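Local coordinates for protein transcriptional regulator I2 (Pseudomonas fluorescens, PDB 4MXM) that acts as a Crohn's disease-associated superantigen and, as a TetR-family member, probably also binds DNA to regulate transcription, at residues L100-L105 and T187-A192; V71-I76 and Q131-A136. All coordinates share one frame; numbering follows the deposited sequence.

In the fold
From the N terminus the chain runs through helices 21-34 and 43-50 to the long helix 64-89. Residues 71-76 near its start form one side of interaction 2; helix 93-108 follows directly and carries residues 100-105 of interaction 1. Helix 128-154 brings residues 131-136 back beside helix 64-89 and closes the first loop, spanning 54 intervening residues. Residues 187-192, at the start of helix 188-199, then close a second loop of 81 residues. Because the segments alternate, the two loops cross. The contacts lie on opposite sides of the chain's centre, their own centres 23 Å apart: interaction 2 sets helix 64-89 beside helix 128-154, and interaction 1 lays the start of helix 188-199 across helix 93-108.

Interaction 1: residues L100-L105 and T187-A192; sequences LIRCEL and TLEELA
Glu189 OE2 lies 3.0 Å from Arg102 NH2, forming a salt bridge across two helices of the TetR-like C-terminal domain, 93-108 and 188-199. The axes of segments 100-105 and 188-192 approach to 9.3 Å, at 133° between their N-to-C directions, so they run roughly antiparallel but strongly inclined. Arg102 places CG anti to its backbone N and bends at chi3, which turns the guanidinium toward the carboxylate; the two planes differ by 15°, and OE2 sits at the guanidinium edge, near its plane. Glu189 OE1 lies alongside the arginine's aliphatic part, 3.2 Å from Arg102 CD. Beneath this polar pair the packing is apolar. Ala192 CB touches both Ile101 CG2 and Leu105 CD1, each at 4.0 Å, while Leu188 CD2 rests against Leu105 CB. Thr187 N-caps the second helix: Glu190 N donates to Thr187 OG1 at 3.1 Å, and Thr187 N returns a nearly straight bond (175°) to Glu190 OE1, completing a capping box. Leu173 of helix 162-174 also packs on Leu105, and Phe168 of the second subunit reaches Leu191, which places this side of the contact near the dimer partner. Leu105 CD1 lies 3.8 Å from Leu191 CG, where the two leucine side chains cross at a slant.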
loop_
_atom_site.group_PDB
_atom_site.type_symbol
_atom_site.label_atom_id
_atom_site.label_comp_id
_atom_site.label_asym_id
_atom_site.label_seq_id
_atom_site.Cartn_x
_atom_site.Cartn_y
_atom_site.Cartn_z
ATOM N N LEU A 100 7.407 15.772 -3.593
ATOM C CA LEU A 100 7.190 14.756 -2.568
ATOM C C LEU A 100 6.650 13.456 -3.159
ATOM O O LEU A 100 7.022 12.366 -2.724
ATOM C CB LEU A 100 6.247 15.275 -1.483
ATOM C CG LEU A 100 6.738 16.492 -0.697
ATOM C CD1 LEU A 100 5.878 16.706 0.534
ATOM C CD2 LEU A 100 8.203 16.333 -0.315
ATOM N N ILE A 101 5.767 13.577 -4.145
ATOM C CA ILE A 101 5.223 12.407 -4.823
ATOM C C ILE A 101 6.337 11.642 -5.530
ATOM O O ILE A 101 6.447 10.424 -5.397
ATOM C CB ILE A 101 4.134 12.800 -5.840
ATOM C CG1 ILE A 101 2.876 13.277 -5.112
ATOM C CG2 ILE A 101 3.804 11.628 -6.754
ATOM C CD1 ILE A 101 1.821 13.859 -6.029
ATOM N N ARG A 102 7.171 12.372 -6.265
ATOM C CA ARG A 102 8.270 11.772 -7.013
ATOM C C ARG A 102 9.291 11.091 -6.105
ATOM O O ARG A 102 9.766 9.995 -6.407
ATOM C CB ARG A 102 8.956 12.825 -7.886
ATOM C CG ARG A 102 10.212 12.331 -8.584
ATOM C CD ARG A 102 10.813 13.402 -9.483
ATOM N NE ARG A 102 10.924 14.695 -8.815
ATOM C CZ ARG A 102 10.216 15.771 -9.144
ATOM N NH1 ARG A 102 10.382 16.906 -8.480
ATOM N NH2 ARG A 102 9.344 15.713 -10.142
ATOM N N CYS A 103 9.626 11.739 -4.993
ATOM C CA CYS A 103 10.591 11.184 -4.049
ATOM C C CYS A 103 10.087 9.894 -3.417
ATOM O O CYS A 103 10.830 8.917 -3.304
ATOM C CB CYS A 103 10.929 12.201 -2.956
ATOM S SG CYS A 103 12.026 13.530 -3.491
ATOM N N GLU A 104 8.823 9.891 -3.011
ATOM C CA GLU A 104 8.234 8.722 -2.371
ATOM C C GLU A 104 8.168 7.539 -3.334
ATOM O O GLU A 104 8.465 6.408 -2.953
ATOM C CB GLU A 104 6.847 9.050 -1.819
ATOM C CG GLU A 104 6.225 7.931 -1.000
ATOM C CD GLU A 104 5.269 8.450 0.056
ATOM O OE1 GLU A 104 5.744 9.060 1.038
ATOM O OE2 GLU A 104 4.046 8.253 -0.092
ATOM N N LEU A 105 7.788 7.809 -4.579
ATOM C CA LEU A 105 7.729 6.774 -5.609
ATOM C C LEU A 105 9.096 6.146 -5.860
ATOM O O LEU A 105 9.205 4.935 -6.049
ATOM C CB LEU A 105 7.170 7.345 -6.916
ATOM C CG LEU A 105 5.672 7.650 -6.940
ATOM C CD1 LEU A 105 5.286 8.362 -8.230
ATOM C CD2 LEU A 105 4.868 6.370 -6.770
ATOM N N THR A 187 7.102 5.996 -17.433
ATOM C CA THR A 187 8.242 6.394 -16.614
ATOM C C THR A 187 7.753 6.833 -15.243
ATOM O O THR A 187 6.582 7.170 -15.073
ATOM C CB THR A 187 9.046 7.547 -17.251
ATOM O OG1 THR A 187 8.285 8.760 -17.198
ATOM C CG2 THR A 187 9.396 7.229 -18.696
ATOM N N LEU A 188 8.651 6.827 -14.265
ATOM C CA LEU A 188 8.287 7.203 -12.906
ATOM C C LEU A 188 7.859 8.666 -12.848
ATOM O O LEU A 188 6.989 9.036 -12.061
ATOM C CB LEU A 188 9.449 6.958 -11.946
ATOM C CG LEU A 188 9.035 6.510 -10.544
ATOM C CD1 LEU A 188 8.700 5.026 -10.532
ATOM C CD2 LEU A 188 10.116 6.827 -9.536
ATOM N N GLU A 189 8.475 9.488 -13.693
ATOM C CA GLU A 189 8.152 10.908 -13.764
ATOM C C GLU A 189 6.746 11.115 -14.317
ATOM O O GLU A 189 6.011 11.988 -13.856
ATOM C CB GLU A 189 9.172 11.647 -14.633
ATOM C CG GLU A 189 9.004 13.157 -14.643
ATOM C CD GLU A 189 9.394 13.800 -13.324
ATOM O OE1 GLU A 189 10.142 13.164 -12.552
ATOM O OE2 GLU A 189 8.952 14.937 -13.061
ATOM N N GLU A 190 6.381 10.314 -15.312
ATOM C CA GLU A 190 5.035 10.351 -15.869
ATOM C C GLU A 190 4.034 9.833 -14.843
ATOM O O GLU A 190 2.905 10.316 -14.761
ATOM C CB GLU A 190 4.958 9.520 -17.153
ATOM C CG GLU A 190 5.664 10.150 -18.344
ATOM C CD GLU A 190 5.759 9.212 -19.533
ATOM O OE1 GLU A 190 5.769 7.981 -19.323
ATOM O OE2 GLU A 190 5.824 9.707 -20.678
ATOM N N LEU A 191 4.461 8.846 -14.063
ATOM C CA LEU A 191 3.643 8.301 -12.988
ATOM C C LEU A 191 3.387 9.356 -11.915
ATOM O O LEU A 191 2.280 9.463 -11.384
ATOM C CB LEU A 191 4.328 7.080 -12.369
ATOM C CG LEU A 191 3.659 6.473 -11.135
ATOM C CD1 LEU A 191 2.237 6.044 -11.458
ATOM C CD2 LEU A 191 4.469 5.303 -10.602
ATOM N N ALA A 192 4.419 10.136 -11.606
ATOM C CA ALA A 192 4.317 11.185 -10.598
ATOM C C ALA A 192 3.363 12.293 -11.036
ATOM O O ALA A 192 2.612 12.831 -10.223
ATOM C CB ALA A 192 5.693 11.758 -10.288
#

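Interaction 2: residues V71-I76 and Q131-A136; sequences VMEETI and QAHVLA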
loop_
_atom_site.group_PDB
_atom_site.type_symbol
_atom_site.label_atom_id
_atom_site.label_comp_id
_atom_site.label_asym_id
_atom_site.label_seq_id
_atom_site.Cartn_x
_atom_site.Cartn_y
_atom_site.Cartn_z
ATOM N N VAL A 71 21.200 1.180 10.597
ATOM C CA VAL A 71 20.796 0.872 9.228
ATOM C C VAL A 71 19.460 1.535 8.892
ATOM O O VAL A 71 19.287 2.099 7.811
ATOM C CB VAL A 71 20.702 -0.654 8.992
ATOM C CG1 VAL A 71 19.980 -0.958 7.687
ATOM C CG2 VAL A 71 22.089 -1.279 8.998
HETATM N N MSE A 72 18.524 1.478 9.836
HETATM C CA MSE A 72 17.200 2.056 9.638
HETATM C C MSE A 72 17.213 3.582 9.692
HETATM O O MSE A 72 16.596 4.242 8.856
HETATM C CB MSE A 72 16.213 1.500 10.667
HETATM C CG MSE A 72 15.904 0.023 10.487
HETATM SE SE MSE A 72 14.591 -0.636 11.766
HETATM C CE MSE A 72 14.432 -2.471 11.125
ATOM N N GLU A 73 17.916 4.139 10.674
ATOM C CA GLU A 73 17.982 5.589 10.842
ATOM C C GLU A 73 18.687 6.275 9.674
ATOM O O GLU A 73 18.253 7.331 9.218
ATOM C CB GLU A 73 18.674 5.954 12.156
ATOM C CG GLU A 73 17.871 5.611 13.397
ATOM C CD GLU A 73 18.581 6.011 14.674
ATOM O OE1 GLU A 73 17.978 5.873 15.760
ATOM O OE2 GLU A 73 19.741 6.465 14.595
ATOM N N GLU A 74 19.775 5.670 9.205
ATOM C CA GLU A 74 20.531 6.197 8.072
ATOM C C GLU A 74 19.645 6.322 6.842
ATOM O O GLU A 74 19.666 7.338 6.147
ATOM C CB GLU A 74 21.712 5.280 7.753
ATOM C CG GLU A 74 22.556 5.724 6.569
ATOM C CD GLU A 74 23.622 6.727 6.959
ATOM O OE1 GLU A 74 23.929 6.829 8.165
ATOM O OE2 GLU A 74 24.154 7.413 6.060
ATOM N N THR A 75 18.863 5.279 6.585
ATOM C CA THR A 75 18.021 5.213 5.398
ATOM C C THR A 75 16.893 6.237 5.446
ATOM O O THR A 75 16.569 6.863 4.437
ATOM C CB THR A 75 17.411 3.813 5.231
ATOM O OG1 THR A 75 18.405 2.819 5.504
ATOM C CG2 THR A 75 16.881 3.633 3.818
ATOM N N ILE A 76 16.291 6.397 6.620
ATOM C CA ILE A 76 15.217 7.365 6.799
ATOM C C ILE A 76 15.760 8.786 6.714
ATOM O O ILE A 76 15.198 9.630 6.016
ATOM C CB ILE A 76 14.496 7.171 8.147
ATOM C CG1 ILE A 76 13.848 5.786 8.211
ATOM C CG2 ILE A 76 13.454 8.255 8.352
ATOM C CD1 ILE A 76 13.293 5.437 9.574
ATOM N N GLN A 131 13.167 1.871 18.548
ATOM C CA GLN A 131 11.872 2.140 17.935
ATOM C C GLN A 131 11.444 3.578 18.206
ATOM O O GLN A 131 10.785 4.203 17.378
ATOM C CB GLN A 131 10.812 1.171 18.464
ATOM C CG GLN A 131 10.774 -0.175 17.755
ATOM C CD GLN A 131 9.952 -1.207 18.506
ATOM O OE1 GLN A 131 10.341 -1.664 19.579
ATOM N NE2 GLN A 131 8.808 -1.577 17.944
ATOM N N ALA A 132 11.835 4.097 19.366
ATOM C CA ALA A 132 11.458 5.444 19.779
ATOM C C ALA A 132 12.008 6.518 18.842
ATOM O O ALA A 132 11.280 7.424 18.435
ATOM C CB ALA A 132 11.908 5.705 21.208
ATOM N N HIS A 133 13.288 6.414 18.499
ATOM C CA HIS A 133 13.919 7.414 17.645
ATOM C C HIS A 133 13.514 7.257 16.181
ATOM O O HIS A 133 13.397 8.244 15.457
ATOM C CB HIS A 133 15.442 7.374 17.781
ATOM C CG HIS A 133 16.137 8.499 17.077
ATOM N ND1 HIS A 133 16.927 8.306 15.965
ATOM C CD2 HIS A 133 16.147 9.830 17.321
ATOM C CE1 HIS A 133 17.402 9.471 15.558
ATOM N NE2 HIS A 133 16.943 10.412 16.364
ATOM N N VAL A 134 13.307 6.016 15.751
ATOM C CA VAL A 134 12.848 5.746 14.393
ATOM C C VAL A 134 11.467 6.358 14.170
ATOM O O VAL A 134 11.213 6.982 13.140
ATOM C CB VAL A 134 12.810 4.232 14.093
ATOM C CG1 VAL A 134 12.091 3.962 12.780
ATOM C CG2 VAL A 134 14.219 3.666 14.054
ATOM N N LEU A 135 10.586 6.186 15.151
ATOM C CA LEU A 135 9.249 6.771 15.097
ATOM C C LEU A 135 9.309 8.293 15.068
ATOM O O LEU A 135 8.469 8.944 14.447
ATOM C CB LEU A 135 8.404 6.299 16.282
ATOM C CG LEU A 135 7.943 4.843 16.214
ATOM C CD1 LEU A 135 7.116 4.472 17.436
ATOM C CD2 LEU A 135 7.163 4.602 14.933
ATOM N N ALA A 136 10.306 8.854 15.745
ATOM C CA ALA A 136 10.517 10.295 15.731
ATOM C C ALA A 136 10.911 10.757 14.332
ATOM O O ALA A 136 10.484 11.815 13.874
ATOM C CB ALA A 136 11.581 10.687 16.743
#
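His133 ND1 donates to Glu73 OE1 over 2.7 Å, in a bond that is weak despite its length because it is bent to 143° at hydrogen. The conformations explain the approach. Glu73 sets CG beside its backbone N and stays extended beyond it, carrying the carboxylate across to the neighbouring helix. His133 holds CG opposite its backbone N, which brings ND1 to the carboxylate, and the two side chains cross at about a right angle. OE1 meets the ring at its edge, near the ring plane, while the carboxylate plane is turned 63° from it. The same oxygen also forms a salt bridge with Arg69, one turn earlier on helix 64-89; two groups therefore grip OE1, which would be expected to hold the carboxylate in place. Next to this pair, Val134 presents its two methyls to different residues: CG1 meets Ile76 CD1, at the end of an extended arm, at 3.7 Å, and CG2 lies 4.2 Å from Glu73 CG. Leu137 adds to the packing on Glu73 and Ile76. The axes of segments 71-76 and 131-136 are 10.1 Å apart at closest and 8° from parallel, which makes this side-by-side packing of parallel helical segments within a TetR-family all-helical fold.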